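D-mandelate dehydrogenase (PDB 2W2K) is a D-2-hydroxyacid dehydrogenase that probably interconverts D-mandelate and its 2-keto acid with the help of a nicotinamide cofactor. Local coordinates at residues Lys176-His184 and Asp199-Gly207; Phe243-Asn254 and Gly273-Val282. One frame throughout, in Å; residues are numbered along the deposited sequence.

Contact 1: residues Lys176-His184 and Asp199-Gly207; sequences KEIARKAVH and DAETEKALG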
loop_
_atom_site.group_PDB
_atom_site.type_symbol
_atom_site.label_atom_id
_atom_site.label_comp_id
_atom_site.label_asym_id
_atom_site.label_seq_id
_atom_site.Cartn_x
_atom_site.Cartn_y
_atom_site.Cartn_z
ATOM N N LYS B 176 2.117 -7.011 -15.593
ATOM C CA LYS B 176 0.702 -7.090 -15.977
ATOM C C LYS B 176 -0.212 -7.057 -14.752
ATOM O O LYS B 176 -1.296 -6.437 -14.800
ATOM C CB LYS B 176 0.409 -8.315 -16.880
ATOM C CG LYS B 176 1.029 -8.206 -18.292
ATOM C CD LYS B 176 0.753 -9.522 -19.075
ATOM C CE LYS B 176 1.288 -9.474 -20.507
ATOM N NZ LYS B 176 0.925 -10.755 -21.221
ATOM N N GLU B 177 0.240 -7.666 -13.647
ATOM C CA GLU B 177 -0.539 -7.644 -12.383
ATOM C C GLU B 177 -0.387 -6.310 -11.638
ATOM O O GLU B 177 -1.374 -5.799 -11.099
ATOM C CB GLU B 177 -0.153 -8.821 -11.465
ATOM C CG GLU B 177 -0.854 -10.153 -11.829
ATOM C CD GLU B 177 -2.366 -10.098 -11.573
ATOM O OE1 GLU B 177 -2.774 -10.199 -10.391
ATOM O OE2 GLU B 177 -3.148 -9.968 -12.555
ATOM N N ILE B 178 0.842 -5.765 -11.581
ATOM C CA ILE B 178 1.046 -4.378 -11.118
ATOM C C ILE B 178 0.061 -3.409 -11.841
ATOM O O ILE B 178 -0.679 -2.648 -11.182
ATOM C CB ILE B 178 2.549 -3.886 -11.239
ATOM C CG1 ILE B 178 3.517 -4.795 -10.437
ATOM C CG2 ILE B 178 2.678 -2.411 -10.768
ATOM C CD1 ILE B 178 5.031 -4.461 -10.660
ATOM N N ALA B 179 0.031 -3.473 -13.183
ATOM C CA ALA B 179 -0.783 -2.549 -14.008
ATOM C C ALA B 179 -2.283 -2.766 -13.823
ATOM O O ALA B 179 -3.055 -1.808 -13.803
ATOM C CB ALA B 179 -0.402 -2.666 -15.522
ATOM N N ARG B 180 -2.704 -4.020 -13.703
ATOM C CA ARG B 180 -4.138 -4.329 -13.477
ATOM C C ARG B 180 -4.606 -3.675 -12.152
ATOM O O ARG B 180 -5.674 -3.023 -12.089
ATOM C CB ARG B 180 -4.379 -5.848 -13.442
ATOM C CG ARG B 180 -5.876 -6.249 -13.311
ATOM C CD ARG B 180 -6.095 -7.764 -13.162
ATOM N NE ARG B 180 -5.513 -8.313 -11.946
ATOM C CZ ARG B 180 -6.030 -8.178 -10.716
ATOM N NH1 ARG B 180 -7.169 -7.518 -10.511
ATOM N NH2 ARG B 180 -5.402 -8.708 -9.687
ATOM N N LYS B 181 -3.797 -3.840 -11.111
ATOM C CA LYS B 181 -4.125 -3.287 -9.785
ATOM C C LYS B 181 -4.063 -1.736 -9.775
ATOM O O LYS B 181 -4.958 -1.080 -9.227
ATOM C CB LYS B 181 -3.236 -3.947 -8.711
ATOM C CG LYS B 181 -3.530 -5.467 -8.494
ATOM C CD LYS B 181 -2.393 -6.156 -7.663
ATOM C CE LYS B 181 -2.617 -7.656 -7.633
ATOM N NZ LYS B 181 -1.494 -8.432 -7.022
ATOM N N ALA B 182 -3.044 -1.163 -10.421
ATOM C CA ALA B 182 -2.882 0.300 -10.470
ATOM C C ALA B 182 -3.933 1.011 -11.344
ATOM O O ALA B 182 -4.397 2.101 -10.975
ATOM C CB ALA B 182 -1.456 0.678 -10.939
ATOM N N VAL B 183 -4.290 0.391 -12.481
ATOM C CA VAL B 183 -5.271 0.970 -13.449
ATOM C C VAL B 183 -6.725 0.768 -12.995
ATOM O O VAL B 183 -7.473 1.744 -12.810
ATOM C CB VAL B 183 -5.101 0.396 -14.917
ATOM C CG1 VAL B 183 -6.262 0.858 -15.827
ATOM C CG2 VAL B 183 -3.743 0.802 -15.493
ATOM N N HIS B 184 -7.131 -0.489 -12.814
ATOM C CA HIS B 184 -8.517 -0.773 -12.405
ATOM C C HIS B 184 -8.809 -0.459 -10.935
ATOM O O HIS B 184 -9.886 0.081 -10.613
ATOM C CB HIS B 184 -8.912 -2.204 -12.799
ATOM C CG HIS B 184 -8.853 -2.430 -14.282
ATOM N ND1 HIS B 184 -9.502 -1.602 -15.176
ATOM C CD2 HIS B 184 -8.169 -3.326 -15.029
ATOM C CE1 HIS B 184 -9.243 -1.998 -16.412
ATOM N NE2 HIS B 184 -8.435 -3.042 -16.351
ATOM N N ASP B 199 0.132 -8.496 -26.073
ATOM C CA ASP B 199 -0.952 -9.119 -26.820
ATOM C C ASP B 199 -2.133 -8.150 -26.925
ATOM O O ASP B 199 -2.316 -7.279 -26.061
ATOM C CB ASP B 199 -1.380 -10.425 -26.150
ATOM C CG ASP B 199 -1.843 -10.217 -24.718
ATOM O OD1 ASP B 199 -3.034 -9.907 -24.518
ATOM O OD2 ASP B 199 -1.016 -10.371 -23.796
ATOM N N ALA B 200 -2.929 -8.309 -27.980
ATOM C CA ALA B 200 -4.046 -7.403 -28.254
ATOM C C ALA B 200 -5.047 -7.330 -27.093
ATOM O O ALA B 200 -5.700 -6.306 -26.901
ATOM C CB ALA B 200 -4.744 -7.800 -29.544
ATOM N N GLU B 201 -5.129 -8.404 -26.311
ATOM C CA GLU B 201 -6.041 -8.470 -25.165
ATOM C C GLU B 201 -5.504 -7.775 -23.911
ATOM O O GLU B 201 -6.288 -7.183 -23.153
ATOM C CB GLU B 201 -6.423 -9.926 -24.859
ATOM C CG GLU B 201 -7.267 -10.579 -25.964
ATOM C CD GLU B 201 -8.536 -9.787 -26.278
ATOM O OE1 GLU B 201 -9.287 -9.458 -25.331
ATOM O OE2 GLU B 201 -8.772 -9.487 -27.467
ATOM N N THR B 202 -4.190 -7.867 -23.676
ATOM C CA THR B 202 -3.554 -7.095 -22.594
ATOM C C THR B 202 -3.737 -5.596 -22.870
ATOM O O THR B 202 -4.137 -4.842 -21.978
ATOM C CB THR B 202 -2.039 -7.453 -22.395
ATOM O OG1 THR B 202 -1.915 -8.772 -21.835
ATOM C CG2 THR B 202 -1.348 -6.470 -21.458
ATOM N N GLU B 203 -3.465 -5.175 -24.110
ATOM C CA GLU B 203 -3.566 -3.757 -24.467
ATOM C C GLU B 203 -4.975 -3.205 -24.276
ATOM O O GLU B 203 -5.141 -2.136 -23.683
ATOM C CB GLU B 203 -3.012 -3.464 -25.878
ATOM C CG GLU B 203 -1.478 -3.350 -25.894
ATOM C CD GLU B 203 -0.920 -2.550 -27.083
ATOM O OE1 GLU B 203 0.322 -2.382 -27.167
ATOM O OE2 GLU B 203 -1.723 -2.085 -27.928
ATOM N N LYS B 204 -5.987 -3.961 -24.708
ATOM C CA LYS B 204 -7.380 -3.516 -24.583
ATOM C C LYS B 204 -7.839 -3.447 -23.115
ATOM O O LYS B 204 -8.493 -2.492 -22.718
ATOM C CB LYS B 204 -8.325 -4.410 -25.407
ATOM N N ALA B 205 -7.473 -4.454 -22.325
ATOM C CA ALA B 205 -7.859 -4.542 -20.915
ATOM C C ALA B 205 -7.271 -3.410 -20.052
ATOM O O ALA B 205 -7.945 -2.900 -19.149
ATOM C CB ALA B 205 -7.463 -5.896 -20.350
ATOM N N LEU B 206 -6.033 -3.015 -20.352
ATOM C CA LEU B 206 -5.302 -2.043 -19.516
ATOM C C LEU B 206 -5.339 -0.622 -20.063
ATOM O O LEU B 206 -4.909 0.312 -19.390
ATOM C CB LEU B 206 -3.840 -2.493 -19.314
ATOM C CG LEU B 206 -3.549 -3.835 -18.606
ATOM C CD1 LEU B 206 -2.037 -4.167 -18.618
ATOM C CD2 LEU B 206 -4.088 -3.843 -17.164
ATOM N N GLY B 207 -5.862 -0.461 -21.277
ATOM C CA GLY B 207 -5.777 0.807 -21.993
ATOM C C GLY B 207 -4.326 1.213 -22.233
ATOM O O GLY B 207 -3.988 2.397 -22.124
#
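Lys176 reaches across to Asp199 and Thr202 with a fully stretched side chain. Its CG is anti to the carbonyl carbon (chi1 -69°), and from there the chain runs straight outward. CB and CG lead the chain over the gap; CD then passes Thr202 OG1, CE lies 3.5 Å from that OG1 and near Thr202 CG2, and NZ ends 3.2 Å from Asp199 OD2 in a salt bridge, meeting the oxygen nearly along its C-O axis. The same OD2 accepts from Thr202 OG1 at 2.7 Å, on the syn side but tilted out of the carboxylate plane. Asp199 is the N-cap of helix 200-206, its OD1 accepting from the Thr202 amide. Shortening Lys176 to an alanine is likely to leave the Asp199 carboxylate without its cationic mate and to remove the methylene packing on Thr202. Leu206 fills the middle: CD1 rests 3.8 Å from Ala179 CB, and CD2 lies 3.7 Å from Arg180 CA. At the far end the His184 ring offers its edge to Ala205 O, NE2 making a weak, bent bond of 2.8 Å (128° at the hydrogen), with Val183 CG1 over one face, offset toward the rim. Arg180 turns its guanidinium away, gripping Glu177 side-on through NE and NH2 and bonding backbone of the other subunit. The helices run at 24° to each other, both packed on strand 189-193, where Leu190 touches Ala179, Val183 and Leu206. Helix 173-185 follows the first Rossmann-fold strand, 165-169, begins at the NAD-binding Ala173, and is flanked by helix 114-130 on its Ile178 side.

Contact 2: residues Phe243-Asn254 and Gly273-Val282; sequences FAAMKPGSRIVN and GKLLSAGLDV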
loop_
_atom_site.group_PDB
_atom_site.type_symbol
_atom_site.label_atom_id
_atom_site.label_comp_id
_atom_site.label_asym_id
_atom_site.label_seq_id
_atom_site.Cartn_x
_atom_site.Cartn_y
_atom_site.Cartn_z
ATOM N N PHE B 243 17.050 9.728 -15.936
ATOM C CA PHE B 243 16.587 10.715 -14.948
ATOM C C PHE B 243 16.506 12.132 -15.548
ATOM O O PHE B 243 15.539 12.885 -15.265
ATOM C CB PHE B 243 17.420 10.702 -13.655
ATOM C CG PHE B 243 17.287 9.427 -12.846
ATOM C CD1 PHE B 243 16.026 9.004 -12.368
ATOM C CD2 PHE B 243 18.412 8.645 -12.557
ATOM C CE1 PHE B 243 15.886 7.809 -11.623
ATOM C CE2 PHE B 243 18.288 7.449 -11.805
ATOM C CZ PHE B 243 17.024 7.039 -11.332
ATOM N N ALA B 244 17.490 12.490 -16.386
ATOM C CA ALA B 244 17.420 13.783 -17.117
ATOM C C ALA B 244 16.130 13.945 -17.922
ATOM O O ALA B 244 15.559 15.079 -18.022
ATOM C CB ALA B 244 18.689 14.001 -18.019
ATOM N N ALA B 245 15.642 12.831 -18.482
ATOM C CA ALA B 245 14.396 12.826 -19.286
ATOM C C ALA B 245 13.095 12.871 -18.468
ATOM O O ALA B 245 12.057 13.264 -19.005
ATOM C CB ALA B 245 14.371 11.639 -20.304
ATOM N N MET B 246 13.159 12.523 -17.172
ATOM C CA MET B 246 11.960 12.546 -16.306
ATOM C C MET B 246 11.439 13.958 -15.998
ATOM O O MET B 246 12.189 14.940 -16.061
ATOM C CB MET B 246 12.207 11.751 -14.998
ATOM C CG MET B 246 12.401 10.239 -15.247
ATOM S SD MET B 246 12.607 9.256 -13.725
ATOM C CE MET B 246 10.905 9.189 -13.114
ATOM N N LYS B 247 10.150 14.071 -15.670
ATOM C CA LYS B 247 9.611 15.397 -15.351
ATOM C C LYS B 247 9.984 15.831 -13.925
ATOM O O LYS B 247 10.189 14.979 -13.055
ATOM C CB LYS B 247 8.106 15.486 -15.622
ATOM C CG LYS B 247 7.226 14.685 -14.765
ATOM C CD LYS B 247 5.756 14.767 -15.262
ATOM C CE LYS B 247 5.542 13.815 -16.419
ATOM N NZ LYS B 247 4.171 13.844 -16.930
ATOM N N PRO B 248 10.101 17.152 -13.688
ATOM C CA PRO B 248 10.389 17.652 -12.328
ATOM C C PRO B 248 9.337 17.195 -11.321
ATOM O O PRO B 248 8.138 17.269 -11.608
ATOM C CB PRO B 248 10.333 19.181 -12.503
ATOM C CG PRO B 248 10.703 19.383 -13.989
ATOM C CD PRO B 248 9.973 18.262 -14.664
ATOM N N GLY B 249 9.785 16.727 -10.157
ATOM C CA GLY B 249 8.866 16.266 -9.097
ATOM C C GLY B 249 8.248 14.881 -9.295
ATOM O O GLY B 249 7.199 14.567 -8.694
ATOM N N SER B 250 8.878 14.061 -10.138
ATOM C CA SER B 250 8.387 12.686 -10.428
ATOM C C SER B 250 8.920 11.640 -9.406
ATOM O O SER B 250 9.614 11.997 -8.413
ATOM C CB SER B 250 8.741 12.308 -11.872
ATOM O OG SER B 250 10.131 12.510 -12.108
ATOM N N ARG B 251 8.605 10.362 -9.653
ATOM C CA ARG B 251 8.737 9.272 -8.666
ATOM C C ARG B 251 9.190 7.985 -9.373
ATOM O O ARG B 251 8.872 7.798 -10.570
ATOM C CB ARG B 251 7.380 9.022 -7.958
ATOM C CG ARG B 251 6.748 10.284 -7.333
ATOM C CD ARG B 251 5.251 10.109 -7.076
ATOM N NE ARG B 251 4.607 11.392 -6.803
ATOM C CZ ARG B 251 4.223 12.270 -7.741
ATOM N NH1 ARG B 251 4.439 12.048 -9.053
ATOM N NH2 ARG B 251 3.621 13.386 -7.364
ATOM N N ILE B 252 9.926 7.109 -8.655
ATOM C CA ILE B 252 10.313 5.784 -9.224
ATOM C C ILE B 252 10.314 4.654 -8.176
ATOM O O ILE B 252 10.646 4.903 -6.999
ATOM C CB ILE B 252 11.681 5.847 -9.961
ATOM C CG1 ILE B 252 11.973 4.532 -10.724
ATOM C CG2 ILE B 252 12.819 6.221 -8.998
ATOM C CD1 ILE B 252 13.118 4.705 -11.760
ATOM N N VAL B 253 9.900 3.446 -8.584
ATOM C CA VAL B 253 9.983 2.235 -7.713
ATOM C C VAL B 253 10.702 1.065 -8.432
ATOM O O VAL B 253 10.629 0.942 -9.673
ATOM C CB VAL B 253 8.581 1.765 -7.155
ATOM C CG1 VAL B 253 7.811 2.942 -6.480
ATOM C CG2 VAL B 253 7.745 1.099 -8.213
ATOM N N ASN B 254 11.389 0.214 -7.662
ATOM C CA ASN B 254 12.108 -0.953 -8.228
ATOM C C ASN B 254 11.829 -2.226 -7.416
ATOM O O ASN B 254 12.108 -2.252 -6.192
ATOM C CB ASN B 254 13.635 -0.669 -8.313
ATOM C CG ASN B 254 14.419 -1.739 -9.101
ATOM O OD1 ASN B 254 13.845 -2.604 -9.787
ATOM N ND2 ASN B 254 15.752 -1.652 -9.033
ATOM N N GLY B 273 16.291 17.642 -6.647
ATOM C CA GLY B 273 14.844 17.880 -6.724
ATOM C C GLY B 273 14.161 17.365 -7.985
ATOM O O GLY B 273 12.948 17.563 -8.161
ATOM N N LYS B 274 14.922 16.735 -8.885
ATOM C CA LYS B 274 14.312 16.139 -10.092
ATOM C C LYS B 274 13.263 15.111 -9.675
ATOM O O LYS B 274 12.141 15.092 -10.214
ATOM C CB LYS B 274 15.363 15.513 -11.035
ATOM C CG LYS B 274 14.809 14.498 -12.084
ATOM C CD LYS B 274 13.753 15.091 -13.048
ATOM C CE LYS B 274 14.252 16.285 -13.858
ATOM N NZ LYS B 274 15.089 15.865 -15.030
ATOM N N LEU B 275 13.642 14.248 -8.732
ATOM C CA LEU B 275 12.698 13.302 -8.119
ATOM C C LEU B 275 12.204 13.820 -6.770
ATOM O O LEU B 275 13.009 14.301 -5.970
ATOM C CB LEU B 275 13.376 11.924 -7.912
ATOM C CG LEU B 275 13.809 11.096 -9.137
ATOM C CD1 LEU B 275 14.633 9.908 -8.674
ATOM C CD2 LEU B 275 12.615 10.618 -9.974
ATOM N N LEU B 276 10.886 13.738 -6.533
ATOM C CA LEU B 276 10.299 13.978 -5.207
ATOM C C LEU B 276 10.576 12.825 -4.231
ATOM O O LEU B 276 10.910 13.043 -3.030
ATOM C CB LEU B 276 8.775 14.191 -5.341
ATOM C CG LEU B 276 7.980 14.326 -4.022
ATOM C CD1 LEU B 276 8.378 15.642 -3.322
ATOM C CD2 LEU B 276 6.470 14.249 -4.255
ATOM N N SER B 277 10.419 11.602 -4.736
ATOM C CA SER B 277 10.402 10.403 -3.881
ATOM C C SER B 277 10.772 9.144 -4.689
ATOM O O SER B 277 10.678 9.129 -5.943
ATOM C CB SER B 277 9.018 10.245 -3.203
ATOM O OG SER B 277 7.980 10.250 -4.182
ATOM N N ALA B 278 11.234 8.113 -3.979
ATOM C CA ALA B 278 11.596 6.814 -4.606
ATOM C C ALA B 278 11.357 5.651 -3.640
ATOM O O ALA B 278 11.368 5.849 -2.409
ATOM C CB ALA B 278 13.077 6.829 -5.103
ATOM N N GLY B 279 11.115 4.448 -4.188
ATOM C CA GLY B 279 10.897 3.226 -3.364
ATOM C C GLY B 279 11.711 2.045 -3.894
ATOM O O GLY B 279 11.539 1.661 -5.048
ATOM N N LEU B 280 12.611 1.490 -3.067
ATOM C CA LEU B 280 13.475 0.372 -3.444
ATOM C C LEU B 280 13.293 -0.838 -2.515
ATOM O O LEU B 280 13.592 -0.749 -1.292
ATOM C CB LEU B 280 14.972 0.772 -3.428
ATOM C CG LEU B 280 15.555 1.897 -4.302
ATOM C CD1 LEU B 280 17.095 1.924 -4.131
ATOM C CD2 LEU B 280 15.177 1.776 -5.808
ATOM N N ASP B 281 12.853 -1.961 -3.089
ATOM C CA ASP B 281 12.870 -3.274 -2.397
ATOM C C ASP B 281 14.219 -3.997 -2.633
ATOM O O ASP B 281 14.578 -4.914 -1.895
ATOM C CB ASP B 281 11.725 -4.177 -2.902
ATOM C CG ASP B 281 11.593 -5.485 -2.111
ATOM O OD1 ASP B 281 11.490 -5.440 -0.855
ATOM O OD2 ASP B 281 11.533 -6.567 -2.755
ATOM N N VAL B 282 14.939 -3.584 -3.677
ATOM C CA VAL B 282 16.179 -4.246 -4.123
ATOM C C VAL B 282 17.303 -3.190 -4.267
ATOM O O VAL B 282 17.033 -2.031 -4.630
ATOM C CB VAL B 282 15.963 -5.077 -5.439
ATOM C CG1 VAL B 282 15.009 -6.265 -5.192
ATOM C CG2 VAL B 282 15.410 -4.184 -6.614
HETATM O O HOH W 1 17.845 -0.383 -7.109
#
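Leu275 CD1 meets the Phe243 ring obliquely, 3.8 Å from CE1. The Arg251 guanidinium carries Gly249 O over one face, offset toward the rim, and Leu276 CD2 approaches it at a slant; its NH1 bonds Asp222 O. Val282 CG2 sits 3.5 Å from Asn254 ND2, the two side chains crossing at about a right angle. The amide is fixed at both ends, OD1 by Ala256 N and ND2 by Arg257 O, and a water links ND2 to Val282 O. Strands 250-254 and 275-280 are parallel neighbours in the Rossmann sheet, joined by a beta-alpha-beta crossover through helix 263-271. Ile252 O accepts from Gly279 N at 2.9 Å and Asn254 N gives to Gly279 O at 3.0 Å, but a beta bulge shifts the register by one between Ser250 and Arg251. Ile252, Leu275 and Ala278 share one face, where Leu266 packs on Leu275; Val253 on the other faces Leu124. Lys274 bends at chi2, chi3 and chi4, bringing NZ within 3.0 Å of Phe243 O in the last turn of helix 240-245, and weakly to Met246 O. NZ is tilted from the Phe243 carbonyl plane, on the face opposite Met246 N, a second donor to that oxygen. Beyond the strand Asp281, an NAD-binding residue, donates its backbone N-H to Asn254 O.

Both contacts lie in the NAD-binding domain and follow each other in series, neither nested nor crossing. Coming from the N terminus, contact 1 closes first: helix 173-185 leads into strand 189-193, and the chain returns as helix 200-206 beside the first helix. After strand 223-226, contact 2 opens at the end of helix 240-245 and closes round helix 263-271, pairing two strands of the same parallel sheet that holds strand 189-193. Contact 1 thus joins helices packed on that sheet, whereas contact 2 lies within it. Their centres are 23 Å apart and they do not touch, yet helix 114-130 packs against helix 173-185 and against strand 250-254.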